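Local coordinates for protein ForH (PDB 6NKO) that probably acts in formycin A biosynthesis in Streptomyces kaniharaensis and belongs to the same family as the IMP cyclohydrolase part of PurH, at residues 29-40 and 161-172; 123-134 and 205-215. One frame throughout, in Å; residues are numbered along the deposited sequence.

Contact 1 (29-40 and 161-172); sequences DKRNIEPLAAGL and DPDDYDDVLKLL
Tyr165 is wedged between the two segments with its ring clasped on both faces. Leu36 CD2 makes a CH-pi contact over one face, 4.0 Å from the centroid of the Tyr165 ring, and Pro162 CA of the tyrosine's own segment backs the other. The ring edge meets backbone, with CD2 of Tyr165 3.2 Å from Asn32 O. A water 2.7 Å from Tyr165 OH is also hydrogen-bonded to the carbonyls of Asp29 and Arg31.

Further along, Leu169 spreads its two methyls along one side of helix 33-40: CD1 lies 3.7 Å from Gly39 CA, and CD2 reaches Pro35 O with no CB on Gly39 to stand in its way. The helix segments run nearly parallel, 13° apart, and Leu36 and Tyr165 both also touch Cys116 of the sheet.

The outer side is polar and looser. Arg31, its chain bent at chi3 (85°), lays its guanidinium over Pro162 CB and donates NH1 to Asp163 OD1 at 3.0 Å, from above the carboxylate plane. Asn32 ND2 holds Pro162 O at 2.9 Å, a nearly straight bond from above the carbonyl plane. Asp161 turns instead to Lys193.

The chemistry thus divides in two: apolar packing against the sheet joins these neighbouring helices of the alpha/beta fold, while a salt bridge, the Asn32 amide hydrogen bond and a water join the N-terminal ends of the two segments.

Contact 2 (123-134 and 205-215); sequences PEPQPGLDPAGF and VAELFGASGSR
Phe134 lies flat on the helix, with Leu208 CB over the middle of its ring, 3.7 Å from the Phe134 centroid in a CH-pi contact. The two side chains run past each other in opposite directions, which brings Leu208 CD1 back against CG at the root of the ring. The chi1 of Phe134 is 72°, placing CG between backbone N and carbonyl carbon and swinging the ring onto the helix.

Its far edge points into the face of Phe209, a T-shaped pair with planes at 80° and centroids of the Phe134 and Phe209 rings 5.1 Å apart. Ser212 OG sits at another part of the Phe134 edge, and that hydroxyl donates to Leu129 O at 2.6 Å, from above the carbonyl plane.

Leu208 CD2 reaches the loop, 3.4 Å from Pro123 O; the Leu129 side chain crosses that of Leu208 at a slant, CD2 to CD2 at 3.8 Å. Next to it Pro125 rests on Ala211, CB to CB at 3.9 Å, while the extended Glu207 crosses the proline obliquely, its carboxylate carbon CD against Pro125 CG.

At the helix end, the type II turn from Gln126 to Leu129, with Gly128 at positive phi, presents two backbone N-H groups to Ala211 O; both bonds are weak, Gly128 N at 3.2 Å from Ala211 O being the shorter.

The loop between strand 114-117 and helix 141-151 therefore drapes over the C-terminal end of helix 184-212, and Leu122, touching Phe134, Val205 and Leu208, continues the apolar patch toward the body of the protein.

Overall arrangement
Contact 1 is partly buried and contact 2 is at the surface: the centre of contact 1 lies about 13 Å from the centre of the chain, that of contact 2 about 26 Å. Their own centres are about 33 Å apart and their nearest atoms about 13 Å. Along the chain the segments interleave as 29-40, 123-134, 161-172 and 205-215. Contact 1 pairs helices 33-42 and 165-174 over the five-stranded parallel sheet; contact 2 joins the long loop after strand 114-117 to the end of helix 184-212, the next helix after 165-174. Each contact joins the MGS-like region to the AICARFT/IMPCHase region, one beside the sheet and one at the far end of the long helix.

Contact 1 (29-40 and 161-172)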
loop_
_atom_site.group_PDB
_atom_site.type_symbol
_atom_site.label_atom_id
_atom_site.label_comp_id
_atom_site.label_asym_id
_atom_site.label_seq_id
_atom_site.Cartn_x
_atom_site.Cartn_y
_atom_site.Cartn_z
ATOM N N ASP A 29 -3.217 5.893 8.452
ATOM C CA ASP A 29 -2.915 7.298 8.693
ATOM C C ASP A 29 -3.248 8.074 7.424
ATOM O O ASP A 29 -2.559 7.937 6.409
ATOM C CB ASP A 29 -1.447 7.455 9.084
ATOM C CG ASP A 29 -1.042 8.903 9.298
ATOM O OD1 ASP A 29 -1.928 9.781 9.352
ATOM O OD2 ASP A 29 0.173 9.161 9.419
ATOM N N LYS A 30 -4.301 8.888 7.476
ATOM C CA LYS A 30 -4.818 9.558 6.288
ATOM C C LYS A 30 -4.116 10.872 5.975
ATOM O O LYS A 30 -4.518 11.556 5.028
ATOM C CB LYS A 30 -6.321 9.816 6.440
ATOM C CG LYS A 30 -7.070 8.709 7.148
ATOM C CD LYS A 30 -7.583 7.676 6.164
ATOM C CE LYS A 30 -7.821 6.344 6.851
ATOM N NZ LYS A 30 -8.829 5.535 6.124
ATOM N N ARG A 31 -3.087 11.244 6.733
ATOM C CA ARG A 31 -2.441 12.532 6.519
ATOM C C ARG A 31 -1.800 12.583 5.137
ATOM O O ARG A 31 -1.065 11.670 4.747
ATOM C CB ARG A 31 -1.395 12.788 7.605
ATOM C CG ARG A 31 -0.415 13.906 7.275
ATOM C CD ARG A 31 0.221 14.479 8.535
ATOM N NE ARG A 31 1.389 13.708 8.952
ATOM C CZ ARG A 31 2.596 13.817 8.402
ATOM N NH1 ARG A 31 2.803 14.672 7.410
ATOM N NH2 ARG A 31 3.596 13.069 8.845
ATOM N N ASN A 32 -2.101 13.651 4.394
ATOM C CA ASN A 32 -1.591 13.935 3.053
ATOM C C ASN A 32 -2.107 12.973 1.991
ATOM O O ASN A 32 -1.605 12.992 0.859
ATOM C CB ASN A 32 -0.058 13.938 3.009
ATOM C CG ASN A 32 0.549 15.001 3.895
ATOM O OD1 ASN A 32 -0.136 15.923 4.336
ATOM N ND2 ASN A 32 1.846 14.881 4.159
ATOM N N ILE A 33 -3.098 12.133 2.308
ATOM C CA ILE A 33 -3.541 11.141 1.332
ATOM C C ILE A 33 -4.362 11.786 0.221
ATOM O O ILE A 33 -4.393 11.279 -0.908
ATOM C CB ILE A 33 -4.321 10.005 2.025
ATOM C CG1 ILE A 33 -4.261 8.730 1.181
ATOM C CG2 ILE A 33 -5.774 10.402 2.270
ATOM C CD1 ILE A 33 -2.865 8.353 0.730
ATOM N N GLU A 34 -5.026 12.909 0.502
ATOM C CA GLU A 34 -5.866 13.548 -0.506
ATOM C C GLU A 34 -5.044 14.300 -1.552
ATOM O O GLU A 34 -5.342 14.184 -2.747
ATOM C CB GLU A 34 -6.885 14.487 0.144
ATOM C CG GLU A 34 -7.908 15.037 -0.840
ATOM C CD GLU A 34 -8.958 15.910 -0.181
ATOM O OE1 GLU A 34 -8.967 15.996 1.065
ATOM O OE2 GLU A 34 -9.777 16.509 -0.911
ATOM N N PRO A 35 -4.021 15.082 -1.177
ATOM C CA PRO A 35 -3.196 15.710 -2.223
ATOM C C PRO A 35 -2.470 14.702 -3.093
ATOM O O PRO A 35 -2.132 15.017 -4.241
ATOM C CB PRO A 35 -2.212 16.582 -1.429
ATOM C CG PRO A 35 -2.862 16.798 -0.119
ATOM C CD PRO A 35 -3.616 15.539 0.166
ATOM N N LEU A 36 -2.213 13.497 -2.580
ATOM C CA LEU A 36 -1.577 12.466 -3.390
ATOM C C LEU A 36 -2.580 11.817 -4.337
ATOM O O LEU A 36 -2.335 11.727 -5.544
ATOM C CB LEU A 36 -0.924 11.417 -2.488
ATOM C CG LEU A 36 -0.249 10.235 -3.188
ATOM C CD1 LEU A 36 0.966 10.697 -3.980
ATOM C CD2 LEU A 36 0.139 9.157 -2.185
ATOM N N ALA A 37 -3.722 11.372 -3.805
ATOM C CA ALA A 37 -4.749 10.757 -4.642
ATOM C C ALA A 37 -5.226 11.719 -5.723
ATOM O O ALA A 37 -5.358 11.342 -6.893
ATOM C CB ALA A 37 -5.922 10.296 -3.779
ATOM N N ALA A 38 -5.492 12.972 -5.346
ATOM C CA ALA A 38 -5.916 13.962 -6.331
ATOM C C ALA A 38 -4.807 14.250 -7.333
ATOM O O ALA A 38 -5.059 14.336 -8.539
ATOM C CB ALA A 38 -6.358 15.247 -5.632
ATOM N N GLY A 39 -3.569 14.390 -6.852
ATOM C CA GLY A 39 -2.462 14.663 -7.755
ATOM C C GLY A 39 -2.246 13.558 -8.772
ATOM O O GLY A 39 -1.889 13.821 -9.924
ATOM N N LEU A 40 -2.463 12.305 -8.364
ATOM C CA LEU A 40 -2.311 11.195 -9.298
ATOM C C LEU A 40 -3.466 11.150 -10.290
ATOM O O LEU A 40 -3.269 10.819 -11.465
ATOM C CB LEU A 40 -2.201 9.875 -8.534
ATOM C CG LEU A 40 -1.006 9.729 -7.587
ATOM C CD1 LEU A 40 -1.235 8.579 -6.621
ATOM C CD2 LEU A 40 0.293 9.541 -8.357
ATOM N N ASP A 161 5.580 6.609 4.635
ATOM C CA ASP A 161 5.628 7.853 5.394
ATOM C C ASP A 161 4.919 8.969 4.636
ATOM O O ASP A 161 5.329 9.302 3.515
ATOM C CB ASP A 161 7.084 8.233 5.669
ATOM C CG ASP A 161 7.220 9.387 6.649
ATOM O OD1 ASP A 161 6.198 9.832 7.208
ATOM O OD2 ASP A 161 8.361 9.845 6.867
ATOM N N PRO A 162 3.869 9.577 5.198
ATOM C CA PRO A 162 3.190 10.685 4.503
ATOM C C PRO A 162 4.085 11.885 4.211
ATOM O O PRO A 162 3.660 12.777 3.466
ATOM C CB PRO A 162 2.055 11.061 5.465
ATOM C CG PRO A 162 1.823 9.823 6.281
ATOM C CD PRO A 162 3.171 9.179 6.432
ATOM N N ASP A 163 5.296 11.941 4.767
ATOM C CA ASP A 163 6.225 13.014 4.443
ATOM C C ASP A 163 6.955 12.787 3.126
ATOM O O ASP A 163 7.652 13.693 2.656
ATOM C CB ASP A 163 7.244 13.188 5.573
ATOM C CG ASP A 163 6.628 13.777 6.827
ATOM O OD1 ASP A 163 5.666 14.567 6.705
ATOM O OD2 ASP A 163 7.100 13.447 7.935
ATOM N N ASP A 164 6.812 11.608 2.523
ATOM C CA ASP A 164 7.412 11.310 1.230
ATOM C C ASP A 164 6.449 11.519 0.069
ATOM O O ASP A 164 6.860 11.390 -1.087
ATOM C CB ASP A 164 7.929 9.865 1.206
ATOM C CG ASP A 164 9.010 9.612 2.241
ATOM O OD1 ASP A 164 9.847 10.510 2.464
ATOM O OD2 ASP A 164 9.024 8.510 2.829
ATOM N N TYR A 165 5.183 11.841 0.350
ATOM C CA TYR A 165 4.175 11.904 -0.706
ATOM C C TYR A 165 4.491 13.008 -1.706
ATOM O O TYR A 165 4.411 12.801 -2.923
ATOM C CB TYR A 165 2.784 12.132 -0.105
ATOM C CG TYR A 165 2.206 10.981 0.691
ATOM C CD1 TYR A 165 2.945 9.830 0.944
ATOM C CD2 TYR A 165 0.914 11.054 1.197
ATOM C CE1 TYR A 165 2.411 8.785 1.676
ATOM C CE2 TYR A 165 0.372 10.016 1.929
ATOM C CZ TYR A 165 1.125 8.885 2.167
ATOM O OH TYR A 165 0.586 7.851 2.899
ATOM N N ASP A 166 4.853 14.192 -1.208
ATOM C CA ASP A 166 4.977 15.362 -2.073
ATOM C C ASP A 166 6.114 15.200 -3.075
ATOM O O ASP A 166 5.935 15.453 -4.273
ATOM C CB ASP A 166 5.179 16.620 -1.229
ATOM C CG ASP A 166 4.801 17.887 -1.976
ATOM O OD1 ASP A 166 3.823 17.854 -2.752
ATOM O OD2 ASP A 166 5.487 18.914 -1.792
ATOM N N ASP A 167 7.292 14.781 -2.608
ATOM C CA ASP A 167 8.432 14.639 -3.510
ATOM C C ASP A 167 8.136 13.641 -4.624
ATOM O O ASP A 167 8.536 13.848 -5.776
ATOM C CB ASP A 167 9.675 14.213 -2.731
ATOM C CG ASP A 167 10.797 13.741 -3.639
ATOM O OD1 ASP A 167 11.403 12.689 -3.345
ATOM O OD2 ASP A 167 11.072 14.423 -4.651
ATOM N N VAL A 168 7.430 12.555 -4.302
ATOM C CA VAL A 168 7.069 11.580 -5.325
ATOM C C VAL A 168 6.068 12.183 -6.301
ATOM O O VAL A 168 6.203 12.032 -7.522
ATOM C CB VAL A 168 6.526 10.297 -4.670
ATOM C CG1 VAL A 168 5.796 9.440 -5.694
ATOM C CG2 VAL A 168 7.658 9.514 -4.021
ATOM N N LEU A 169 5.055 12.882 -5.784
ATOM C CA LEU A 169 4.059 13.498 -6.654
ATOM C C LEU A 169 4.682 14.582 -7.526
ATOM O O LEU A 169 4.334 14.714 -8.706
ATOM C CB LEU A 169 2.916 14.074 -5.817
ATOM C CG LEU A 169 1.836 14.836 -6.589
ATOM C CD1 LEU A 169 1.213 13.955 -7.664
ATOM C CD2 LEU A 169 0.771 15.368 -5.644
ATOM N N LYS A 170 5.606 15.366 -6.964
ATOM C CA LYS A 170 6.278 16.388 -7.758
ATOM C C LYS A 170 7.133 15.760 -8.850
ATOM O O LYS A 170 7.094 16.203 -10.002
ATOM C CB LYS A 170 7.124 17.289 -6.856
ATOM C CG LYS A 170 6.304 18.107 -5.870
ATOM C CD LYS A 170 6.881 19.496 -5.657
ATOM C CE LYS A 170 6.091 20.256 -4.601
ATOM N NZ LYS A 170 4.621 20.207 -4.859
ATOM N N LEU A 171 7.896 14.717 -8.508
ATOM C CA LEU A 171 8.711 14.023 -9.501
ATOM C C LEU A 171 7.856 13.507 -10.653
ATOM O O LEU A 171 8.194 13.697 -11.827
ATOM C CB LEU A 171 9.470 12.871 -8.843
ATOM C CG LEU A 171 10.788 13.199 -8.142
ATOM C CD1 LEU A 171 11.192 12.055 -7.230
ATOM C CD2 LEU A 171 11.877 13.484 -9.162
ATOM N N LEU A 172 6.738 12.850 -10.333
ATOM C CA LEU A 172 5.841 12.367 -11.378
ATOM C C LEU A 172 5.260 13.517 -12.191
ATOM O O LEU A 172 4.962 13.349 -13.379
ATOM C CB LEU A 172 4.715 11.533 -10.764
ATOM C CG LEU A 172 5.080 10.139 -10.247
ATOM C CD1 LEU A 172 3.945 9.567 -9.414
ATOM C CD2 LEU A 172 5.428 9.204 -11.396
HETATM O O HOH W 1 -1.431 8.909 4.321
#

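Contact 2 (123-134 and 205-215)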
loop_
_atom_site.group_PDB
_atom_site.type_symbol
_atom_site.label_atom_id
_atom_site.label_comp_id
_atom_site.label_asym_id
_atom_site.label_seq_id
_atom_site.Cartn_x
_atom_site.Cartn_y
_atom_site.Cartn_z
ATOM N N PRO A 123 -1.317 0.754 20.944
ATOM C CA PRO A 123 -1.199 1.155 22.352
ATOM C C PRO A 123 0.130 0.742 22.965
ATOM O O PRO A 123 0.961 0.110 22.306
ATOM C CB PRO A 123 -2.374 0.432 23.020
ATOM C CG PRO A 123 -2.600 -0.769 22.164
ATOM C CD PRO A 123 -2.299 -0.329 20.756
ATOM N N GLU A 124 0.335 1.091 24.239
ATOM C CA GLU A 124 1.594 0.806 24.906
ATOM C C GLU A 124 1.582 -0.592 25.517
ATOM O O GLU A 124 0.519 -1.119 25.861
ATOM C CB GLU A 124 1.861 1.841 25.994
ATOM C CG GLU A 124 2.139 3.260 25.484
ATOM C CD GLU A 124 3.138 3.321 24.334
ATOM O OE1 GLU A 124 2.790 2.956 23.189
ATOM O OE2 GLU A 124 4.285 3.746 24.580
ATOM N N PRO A 125 2.752 -1.222 25.643
ATOM C CA PRO A 125 2.834 -2.542 26.287
ATOM C C PRO A 125 2.707 -2.422 27.797
ATOM O O PRO A 125 3.640 -1.999 28.486
ATOM C CB PRO A 125 4.222 -3.045 25.865
ATOM C CG PRO A 125 5.012 -1.809 25.617
ATOM C CD PRO A 125 4.044 -0.793 25.081
ATOM N N GLN A 126 1.538 -2.789 28.317
ATOM C CA GLN A 126 1.300 -2.820 29.750
ATOM C C GLN A 126 1.054 -4.254 30.199
ATOM O O GLN A 126 0.493 -5.055 29.445
ATOM C CB GLN A 126 0.101 -1.945 30.142
ATOM C CG GLN A 126 0.118 -0.547 29.530
ATOM C CD GLN A 126 0.505 0.531 30.529
ATOM O OE1 GLN A 126 0.410 0.337 31.741
ATOM N NE2 GLN A 126 0.947 1.678 30.022
ATOM N N PRO A 127 1.479 -4.613 31.412
ATOM C CA PRO A 127 1.276 -5.989 31.884
ATOM C C PRO A 127 -0.199 -6.360 31.908
ATOM O O PRO A 127 -1.053 -5.572 32.321
ATOM C CB PRO A 127 1.878 -5.972 33.294
ATOM C CG PRO A 127 2.860 -4.848 33.270
ATOM C CD PRO A 127 2.263 -3.811 32.364
ATOM N N GLY A 128 -0.492 -7.577 31.456
ATOM C CA GLY A 128 -1.869 -8.017 31.344
ATOM C C GLY A 128 -2.631 -7.354 30.220
ATOM O O GLY A 128 -3.859 -7.249 30.291
ATOM N N LEU A 129 -1.929 -6.908 29.180
ATOM C CA LEU A 129 -2.561 -6.192 28.079
ATOM C C LEU A 129 -3.600 -7.063 27.383
ATOM O O LEU A 129 -3.301 -8.173 26.933
ATOM C CB LEU A 129 -1.497 -5.742 27.078
ATOM C CG LEU A 129 -1.967 -5.012 25.821
ATOM C CD1 LEU A 129 -2.614 -3.688 26.189
ATOM C CD2 LEU A 129 -0.795 -4.799 24.876
ATOM N N ASP A 130 -4.821 -6.555 27.299
ATOM C CA ASP A 130 -5.889 -7.249 26.586
ATOM C C ASP A 130 -5.605 -7.213 25.089
ATOM O O ASP A 130 -5.442 -6.121 24.527
ATOM C CB ASP A 130 -7.236 -6.596 26.897
ATOM C CG ASP A 130 -8.414 -7.375 26.335
ATOM O OD1 ASP A 130 -8.224 -8.528 25.897
ATOM O OD2 ASP A 130 -9.538 -6.830 26.337
ATOM N N PRO A 131 -5.520 -8.362 24.411
ATOM C CA PRO A 131 -5.239 -8.345 22.966
ATOM C C PRO A 131 -6.257 -7.576 22.139
ATOM O O PRO A 131 -5.932 -7.171 21.016
ATOM C CB PRO A 131 -5.233 -9.835 22.594
ATOM C CG PRO A 131 -4.864 -10.532 23.854
ATOM C CD PRO A 131 -5.470 -9.724 24.971
ATOM N N ALA A 132 -7.470 -7.357 22.652
ATOM C CA ALA A 132 -8.485 -6.643 21.885
ATOM C C ALA A 132 -8.078 -5.209 21.570
ATOM O O ALA A 132 -8.575 -4.635 20.595
ATOM C CB ALA A 132 -9.816 -6.649 22.640
ATOM N N GLY A 133 -7.187 -4.622 22.363
ATOM C CA GLY A 133 -6.792 -3.244 22.173
ATOM C C GLY A 133 -5.803 -2.971 21.062
ATOM O O GLY A 133 -5.405 -1.816 20.885
ATOM N N PHE A 134 -5.389 -3.985 20.300
ATOM C CA PHE A 134 -4.395 -3.758 19.257
ATOM C C PHE A 134 -4.483 -4.771 18.120
ATOM O O PHE A 134 -4.063 -4.478 16.996
ATOM C CB PHE A 134 -2.983 -3.780 19.856
ATOM C CG PHE A 134 -2.507 -5.154 20.263
ATOM C CD1 PHE A 134 -1.802 -5.953 19.375
ATOM C CD2 PHE A 134 -2.750 -5.636 21.537
ATOM C CE1 PHE A 134 -1.363 -7.213 19.746
ATOM C CE2 PHE A 134 -2.307 -6.894 21.915
ATOM C CZ PHE A 134 -1.615 -7.682 21.016
ATOM N N VAL A 205 4.437 -4.857 17.648
ATOM C CA VAL A 205 3.334 -5.797 17.836
ATOM C C VAL A 205 3.785 -6.994 18.665
ATOM O O VAL A 205 3.033 -7.502 19.505
ATOM C CB VAL A 205 2.760 -6.228 16.474
ATOM C CG1 VAL A 205 1.717 -7.325 16.655
ATOM C CG2 VAL A 205 2.161 -5.029 15.745
ATOM N N ALA A 206 5.021 -7.457 18.450
ATOM C CA ALA A 206 5.556 -8.543 19.265
ATOM C C ALA A 206 5.630 -8.143 20.733
ATOM O O ALA A 206 5.338 -8.951 21.621
ATOM C CB ALA A 206 6.936 -8.958 18.754
ATOM N N GLU A 207 6.013 -6.894 21.006
ATOM C CA GLU A 207 6.055 -6.414 22.383
ATOM C C GLU A 207 4.672 -6.413 23.021
ATOM O O GLU A 207 4.544 -6.662 24.225
ATOM C CB GLU A 207 6.659 -5.012 22.427
ATOM C CG GLU A 207 7.395 -4.692 23.710
ATOM C CD GLU A 207 7.922 -3.270 23.733
ATOM O OE1 GLU A 207 7.516 -2.471 22.862
ATOM O OE2 GLU A 207 8.744 -2.955 24.620
ATOM N N LEU A 208 3.628 -6.135 22.238
ATOM C CA LEU A 208 2.276 -6.156 22.786
ATOM C C LEU A 208 1.834 -7.580 23.100
ATOM O O LEU A 208 1.198 -7.824 24.131
ATOM C CB LEU A 208 1.304 -5.483 21.816
ATOM C CG LEU A 208 1.637 -4.034 21.442
ATOM C CD1 LEU A 208 0.585 -3.448 20.514
ATOM C CD2 LEU A 208 1.792 -3.171 22.686
ATOM N N PHE A 209 2.167 -8.534 22.226
ATOM C CA PHE A 209 1.848 -9.931 22.503
ATOM C C PHE A 209 2.605 -10.432 23.727
ATOM O O PHE A 209 2.055 -11.179 24.544
ATOM C CB PHE A 209 2.162 -10.797 21.283
ATOM C CG PHE A 209 1.060 -10.833 20.263
ATOM C CD1 PHE A 209 -0.165 -11.403 20.565
ATOM C CD2 PHE A 209 1.249 -10.295 18.999
ATOM C CE1 PHE A 209 -1.183 -11.438 19.627
ATOM C CE2 PHE A 209 0.235 -10.327 18.058
ATOM C CZ PHE A 209 -0.982 -10.899 18.372
ATOM N N GLY A 210 3.870 -10.027 23.871
ATOM C CA GLY A 210 4.629 -10.408 25.052
ATOM C C GLY A 210 4.050 -9.831 26.330
ATOM O O GLY A 210 3.939 -10.527 27.342
ATOM N N ALA A 211 3.675 -8.548 26.302
ATOM C CA ALA A 211 3.020 -7.934 27.452
ATOM C C ALA A 211 1.642 -8.525 27.711
ATOM O O ALA A 211 1.161 -8.472 28.848
ATOM C CB ALA A 211 2.909 -6.421 27.251
ATOM N N SER A 212 0.995 -9.085 26.686
ATOM C CA SER A 212 -0.281 -9.759 26.882
ATOM C C SER A 212 -0.144 -11.024 27.718
ATOM O O SER A 212 -1.119 -11.444 28.350
ATOM C CB SER A 212 -0.909 -10.098 25.528
ATOM O OG SER A 212 -1.675 -9.016 25.032
ATOM N N GLY A 213 1.038 -11.637 27.737
ATOM C CA GLY A 213 1.287 -12.852 28.480
ATOM C C GLY A 213 1.681 -12.667 29.926
ATOM O O GLY A 213 1.882 -13.659 30.634
ATOM N N SER A 214 1.807 -11.427 30.391
ATOM C CA SER A 214 2.105 -11.156 31.786
ATOM C C SER A 214 0.805 -10.983 32.571
ATOM O O SER A 214 -0.299 -11.089 32.030
ATOM C CB SER A 214 2.998 -9.922 31.910
ATOM O OG SER A 214 4.233 -10.122 31.243
ATOM N N ARG A 215 0.934 -10.714 33.866
ATOM C CA ARG A 215 -0.230 -10.543 34.727
ATOM C C ARG A 215 -0.432 -9.077 35.097
ATOM O O ARG A 215 0.531 -8.321 35.221
ATOM C CB ARG A 215 -0.092 -11.391 35.992
ATOM C CG ARG A 215 -1.004 -12.607 36.026
ATOM C CD ARG A 215 -0.735 -13.539 34.853
ATOM N NE ARG A 215 0.462 -14.351 35.059
ATOM C CZ ARG A 215 0.518 -15.418 35.850
ATOM N NH1 ARG A 215 1.653 -16.094 35.974
ATOM N NH2 ARG A 215 -0.558 -15.813 36.517
#